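PsaG (Dunaliella salina, PDB 6SL5) is a small membrane subunit of photosystem I that binds chlorophyll a and beta-carotene and probably takes part in holding the peripheral light-harvesting antenna to the core. Local coordinates at residues H[4-16]-H[74-86]. Numbering follows the deposited sequence.
With BCR (beta-carotene), chain B.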
loop_
_atom_site.group_PDB
_atom_site.type_symbol
_atom_site.label_atom_id
_atom_site.label_comp_id
_atom_site.label_asym_id
_atom_site.label_seq_id
_atom_site.Cartn_x
_atom_site.Cartn_y
_atom_site.Cartn_z
ATOM N N ALA H 4 -60.083 -19.143 -34.277
ATOM C CA ALA H 4 -60.119 -19.292 -35.751
ATOM C C ALA H 4 -60.222 -17.918 -36.423
ATOM O O ALA H 4 -59.533 -17.708 -37.440
ATOM C CB ALA H 4 -61.278 -20.178 -36.137
ATOM N N VAL H 5 -61.024 -17.011 -35.856
ATOM C CA VAL H 5 -61.225 -15.664 -36.471
ATOM C C VAL H 5 -60.195 -14.655 -35.946
ATOM O O VAL H 5 -60.072 -13.584 -36.570
ATOM C CB VAL H 5 -62.665 -15.150 -36.270
ATOM C CG1 VAL H 5 -63.697 -16.187 -36.683
ATOM C CG2 VAL H 5 -62.906 -14.687 -34.843
ATOM N N ALA H 6 -59.494 -14.958 -34.847
ATOM C CA ALA H 6 -58.523 -13.981 -34.351
ATOM C C ALA H 6 -57.119 -14.173 -34.902
ATOM O O ALA H 6 -56.322 -13.241 -34.880
ATOM C CB ALA H 6 -58.452 -14.034 -32.830
ATOM N N ILE H 7 -56.789 -15.410 -35.285
ATOM C CA ILE H 7 -55.430 -15.708 -35.829
ATOM C C ILE H 7 -55.559 -15.906 -37.340
ATOM O O ILE H 7 -54.521 -15.926 -38.028
ATOM C CB ILE H 7 -54.810 -16.944 -35.147
ATOM C CG1 ILE H 7 -53.362 -17.167 -35.592
ATOM C CG2 ILE H 7 -55.666 -18.174 -35.388
ATOM C CD1 ILE H 7 -52.608 -18.161 -34.741
ATOM N N GLY H 8 -56.794 -16.076 -37.818
ATOM C CA GLY H 8 -57.035 -16.243 -39.264
ATOM C C GLY H 8 -57.188 -14.877 -39.904
ATOM O O GLY H 8 -56.565 -14.633 -40.955
ATOM N N GLY H 9 -57.980 -14.014 -39.261
ATOM C CA GLY H 9 -58.186 -12.643 -39.701
ATOM C C GLY H 9 -56.991 -11.781 -39.460
ATOM O O GLY H 9 -56.896 -10.642 -39.924
ATOM N N SER H 10 -56.072 -12.347 -38.725
ATOM C CA SER H 10 -54.793 -11.792 -38.404
ATOM C C SER H 10 -53.787 -12.025 -39.483
ATOM O O SER H 10 -53.041 -11.113 -39.865
ATOM C CB SER H 10 -54.208 -12.527 -37.269
ATOM O OG SER H 10 -52.993 -11.878 -37.144
ATOM N N THR H 11 -53.714 -13.286 -39.921
ATOM C CA THR H 11 -52.740 -13.710 -40.957
ATOM C C THR H 11 -52.979 -12.929 -42.229
ATOM O O THR H 11 -52.047 -12.284 -42.740
ATOM C CB THR H 11 -52.885 -15.196 -41.307
ATOM O OG1 THR H 11 -52.642 -15.984 -40.145
ATOM C CG2 THR H 11 -51.965 -15.626 -42.428
ATOM N N VAL H 12 -54.217 -12.997 -42.685
ATOM C CA VAL H 12 -54.519 -12.330 -43.929
ATOM C C VAL H 12 -54.297 -10.825 -43.826
ATOM O O VAL H 12 -53.800 -10.219 -44.773
ATOM C CB VAL H 12 -55.942 -12.729 -44.341
ATOM C CG1 VAL H 12 -56.973 -12.383 -43.270
ATOM C CG2 VAL H 12 -56.283 -12.114 -45.653
ATOM N N SER H 13 -54.619 -10.200 -42.682
ATOM C CA SER H 13 -54.413 -8.757 -42.568
ATOM C C SER H 13 -52.932 -8.415 -42.553
ATOM O O SER H 13 -52.512 -7.450 -43.197
ATOM C CB SER H 13 -55.122 -8.200 -41.336
ATOM O OG SER H 13 -54.748 -8.901 -40.168
ATOM N N PHE H 14 -52.128 -9.223 -41.867
ATOM C CA PHE H 14 -50.695 -8.980 -41.845
ATOM C C PHE H 14 -50.077 -9.252 -43.217
ATOM O O PHE H 14 -49.186 -8.513 -43.662
ATOM C CB PHE H 14 -50.055 -9.808 -40.727
ATOM C CG PHE H 14 -49.976 -9.069 -39.420
ATOM C CD1 PHE H 14 -49.058 -8.051 -39.272
ATOM C CD2 PHE H 14 -50.826 -9.359 -38.357
ATOM C CE1 PHE H 14 -48.963 -7.354 -38.098
ATOM C CE2 PHE H 14 -50.733 -8.646 -37.165
ATOM C CZ PHE H 14 -49.800 -7.644 -37.042
ATOM N N LEU H 15 -50.588 -10.263 -43.934
ATOM C CA LEU H 15 -50.087 -10.583 -45.272
ATOM C C LEU H 15 -50.460 -9.513 -46.288
ATOM O O LEU H 15 -49.602 -9.053 -47.047
ATOM C CB LEU H 15 -50.632 -11.925 -45.753
ATOM C CG LEU H 15 -50.259 -13.224 -45.047
ATOM C CD1 LEU H 15 -51.005 -14.431 -45.574
ATOM C CD2 LEU H 15 -48.840 -13.407 -45.235
ATOM N N ALA H 16 -51.740 -9.121 -46.329
ATOM C CA ALA H 16 -52.204 -8.097 -47.261
ATOM C C ALA H 16 -51.569 -6.758 -46.957
ATOM O O ALA H 16 -51.300 -5.986 -47.883
ATOM C CB ALA H 16 -53.728 -7.983 -47.225
ATOM N N ALA H 74 -43.307 -12.474 -43.125
ATOM C CA ALA H 74 -44.295 -11.469 -42.748
ATOM C C ALA H 74 -45.575 -12.082 -42.200
ATOM O O ALA H 74 -46.386 -11.352 -41.601
ATOM C CB ALA H 74 -44.660 -10.632 -43.978
ATOM N N ALA H 75 -45.767 -13.388 -42.448
ATOM C CA ALA H 75 -46.913 -14.161 -42.015
ATOM C C ALA H 75 -46.857 -14.508 -40.562
ATOM O O ALA H 75 -47.890 -14.868 -39.996
ATOM C CB ALA H 75 -47.026 -15.438 -42.786
ATOM N N LEU H 76 -45.699 -14.336 -39.942
ATOM C CA LEU H 76 -45.516 -14.549 -38.523
ATOM C C LEU H 76 -46.174 -13.457 -37.727
ATOM O O LEU H 76 -46.253 -13.563 -36.504
ATOM C CB LEU H 76 -44.039 -14.608 -38.173
ATOM C CG LEU H 76 -43.377 -15.953 -37.976
ATOM C CD1 LEU H 76 -43.995 -16.603 -36.764
ATOM C CD2 LEU H 76 -43.499 -16.835 -39.193
ATOM N N GLY H 77 -46.651 -12.418 -38.417
ATOM C CA GLY H 77 -47.385 -11.366 -37.778
ATOM C C GLY H 77 -48.694 -11.902 -37.254
ATOM O O GLY H 77 -49.251 -11.338 -36.316
ATOM N N HIS H 78 -49.097 -13.026 -37.835
ATOM C CA HIS H 78 -50.370 -13.728 -37.546
ATOM C C HIS H 78 -50.393 -14.251 -36.109
ATOM O O HIS H 78 -51.493 -14.388 -35.542
ATOM C CB HIS H 78 -50.545 -14.760 -38.669
ATOM C CG HIS H 78 -50.497 -16.230 -38.422
ATOM N ND1 HIS H 78 -49.451 -17.012 -38.883
ATOM C CD2 HIS H 78 -51.431 -17.090 -37.966
ATOM C CE1 HIS H 78 -49.707 -18.281 -38.637
ATOM N NE2 HIS H 78 -50.906 -18.352 -38.048
ATOM N N VAL H 79 -49.207 -14.527 -35.556
ATOM C CA VAL H 79 -49.064 -15.134 -34.291
ATOM C C VAL H 79 -48.261 -14.224 -33.397
ATOM O O VAL H 79 -48.412 -14.267 -32.176
ATOM C CB VAL H 79 -48.430 -16.519 -34.466
ATOM C CG1 VAL H 79 -48.712 -17.263 -33.402
ATOM C CG2 VAL H 79 -49.196 -17.314 -35.439
ATOM N N PHE H 80 -47.476 -13.344 -33.976
ATOM C CA PHE H 80 -46.750 -12.404 -33.165
ATOM C C PHE H 80 -47.671 -11.274 -32.723
ATOM O O PHE H 80 -47.665 -10.884 -31.551
ATOM C CB PHE H 80 -45.556 -11.888 -33.957
ATOM C CG PHE H 80 -45.039 -10.610 -33.461
ATOM C CD1 PHE H 80 -45.276 -9.435 -34.150
ATOM C CD2 PHE H 80 -44.324 -10.572 -32.288
ATOM C CE1 PHE H 80 -44.794 -8.237 -33.669
ATOM C CE2 PHE H 80 -43.829 -9.381 -31.815
ATOM C CZ PHE H 80 -44.070 -8.213 -32.495
ATOM N N GLY H 81 -48.481 -10.743 -33.642
ATOM C CA GLY H 81 -49.360 -9.642 -33.338
ATOM C C GLY H 81 -50.791 -9.971 -32.995
ATOM O O GLY H 81 -51.487 -9.119 -32.442
ATOM N N TYR H 82 -51.273 -11.163 -33.293
ATOM C CA TYR H 82 -52.644 -11.448 -32.917
ATOM C C TYR H 82 -52.855 -12.734 -32.178
ATOM O O TYR H 82 -53.999 -13.012 -31.819
ATOM C CB TYR H 82 -53.571 -11.516 -34.100
ATOM C CG TYR H 82 -54.312 -10.331 -34.667
ATOM C CD1 TYR H 82 -55.671 -10.198 -34.443
ATOM C CD2 TYR H 82 -53.705 -9.448 -35.553
ATOM C CE1 TYR H 82 -56.397 -9.185 -35.017
ATOM C CE2 TYR H 82 -54.419 -8.426 -36.141
ATOM C CZ TYR H 82 -55.768 -8.298 -35.862
ATOM O OH TYR H 82 -56.497 -7.285 -36.429
ATOM N N PHE H 83 -51.805 -13.518 -31.910
ATOM C CA PHE H 83 -52.058 -14.708 -31.052
ATOM C C PHE H 83 -52.157 -14.187 -29.613
ATOM O O PHE H 83 -52.676 -14.904 -28.736
ATOM C CB PHE H 83 -51.045 -15.837 -31.264
ATOM C CG PHE H 83 -51.507 -17.217 -30.870
ATOM C CD1 PHE H 83 -51.763 -18.178 -31.833
ATOM C CD2 PHE H 83 -51.673 -17.563 -29.537
ATOM C CE1 PHE H 83 -52.188 -19.449 -31.478
ATOM C CE2 PHE H 83 -52.094 -18.835 -29.182
ATOM C CZ PHE H 83 -52.350 -19.774 -30.152
ATOM N N LEU H 84 -51.630 -12.974 -29.390
ATOM C CA LEU H 84 -51.765 -12.296 -28.107
ATOM C C LEU H 84 -53.202 -11.867 -27.909
ATOM O O LEU H 84 -53.759 -12.046 -26.822
ATOM C CB LEU H 84 -50.830 -11.082 -28.030
ATOM C CG LEU H 84 -50.894 -10.110 -26.825
ATOM C CD1 LEU H 84 -49.517 -9.618 -26.433
ATOM C CD2 LEU H 84 -51.746 -8.870 -27.062
ATOM N N LEU H 85 -53.814 -11.295 -28.947
ATOM C CA LEU H 85 -55.213 -10.907 -28.871
ATOM C C LEU H 85 -56.088 -12.147 -28.869
ATOM O O LEU H 85 -57.154 -12.159 -28.242
ATOM C CB LEU H 85 -55.591 -10.000 -30.050
ATOM C CG LEU H 85 -55.424 -8.480 -29.957
ATOM C CD1 LEU H 85 -56.203 -7.976 -28.769
ATOM C CD2 LEU H 85 -53.969 -8.028 -29.893
ATOM N N ALA H 86 -55.630 -13.199 -29.549
ATOM C CA ALA H 86 -56.351 -14.460 -29.620
ATOM C C ALA H 86 -56.327 -15.177 -28.286
ATOM O O ALA H 86 -57.267 -15.904 -27.956
ATOM C CB ALA H 86 -55.728 -15.360 -30.686
HETATM C C1 BCR B . -52.488 -16.392 -54.847
HETATM C C2 BCR B . -51.399 -16.632 -55.883
HETATM C C3 BCR B . -51.350 -18.098 -56.293
HETATM C C4 BCR B . -51.154 -18.997 -55.078
HETATM C C5 BCR B . -52.022 -18.605 -53.908
HETATM C C6 BCR B . -52.260 -17.318 -53.678
HETATM C C7 BCR B . -52.322 -16.776 -52.305
HETATM C C8 BCR B . -51.531 -17.167 -51.315
HETATM C C9 BCR B . -51.550 -16.653 -49.953
HETATM C C10 BCR B . -50.541 -16.984 -48.953
HETATM C C11 BCR B . -50.410 -17.479 -47.622
HETATM C C33 BCR B . -52.615 -19.658 -53.021
HETATM C C31 BCR B . -53.853 -16.709 -55.442
HETATM C C32 BCR B . -52.447 -14.956 -54.344
HETATM C C34 BCR B . -52.676 -15.747 -49.558
HETATM C C12 BCR B . -50.388 -17.828 -46.456
HETATM C C13 BCR B . -51.109 -17.958 -45.235
HETATM C C14 BCR B . -50.596 -18.197 -43.989
HETATM C C15 BCR B . -49.251 -18.404 -43.535
HETATM C C16 BCR B . -48.388 -18.406 -42.488
HETATM C C17 BCR B . -47.134 -18.731 -42.588
HETATM C C18 BCR B . -46.292 -19.073 -41.581
HETATM C C19 BCR B . -46.733 -19.109 -40.168
HETATM C C20 BCR B . -46.448 -19.226 -38.867
HETATM C C21 BCR B . -46.634 -19.317 -37.447
HETATM C C22 BCR B . -45.686 -19.558 -36.508
HETATM C C23 BCR B . -46.045 -19.641 -35.074
HETATM C C24 BCR B . -45.381 -18.897 -33.950
HETATM C C25 BCR B . -45.832 -19.077 -32.552
HETATM C C26 BCR B . -46.564 -20.128 -32.194
HETATM C C27 BCR B . -47.801 -19.864 -31.371
HETATM C C28 BCR B . -47.401 -19.012 -30.174
HETATM C C29 BCR B . -46.719 -17.731 -30.640
HETATM C C30 BCR B . -45.483 -18.041 -31.481
HETATM C C35 BCR B . -52.598 -17.797 -45.328
HETATM C C36 BCR B . -44.874 -19.438 -41.906
HETATM C C37 BCR B . -44.260 -19.759 -36.921
HETATM C C38 BCR B . -46.212 -21.543 -32.556
HETATM C C39 BCR B . -44.382 -18.600 -30.587
HETATM C C40 BCR B . -45.039 -16.752 -32.159
#
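Phe14 lays one face of its ring over Gly77. Gly77 CA lies 3.9 Å from the centroid of the Phe14 ring, 15° off the normal, a CH-pi contact. The bare glycine backbone lets the ring sit flat here. Tyr82 CD2 meets the edge of the same ring, 3.5 Å from Phe14 CE2. Apolar pairs extend the packing along both segments. Ile7 reaches Val79 with its CD1, because CG1 stands anti to the backbone N (chi1 -174°). Leu15 CD2 rests on Ala75 CB at 3.7 Å, and Ala6 CB meets Ala86 CB.

Beta-carotene runs along one flank. Thr11 CG2, Leu15 CD1, Ala75 CB and Val79 CG1 touch it. The His78 ring turns an edge to it, with CE1 3.4 Å from BCR C20. Val79 CG2 covers one face of that imidazole. His78 ND1 donates to Ala75 O at 2.9 Å, nearly in the ring plane, which steadies the ring's rotation. Polar contact across the segments is slight: Ser10 OG gives a weak hydrogen bond to His78 O (3.3 Å).

The contact packs helix 3-20 against helices 77-80 and 83-86. Chlorophyll a touches Ile7 and His78, and another protein chain packs on Phe83.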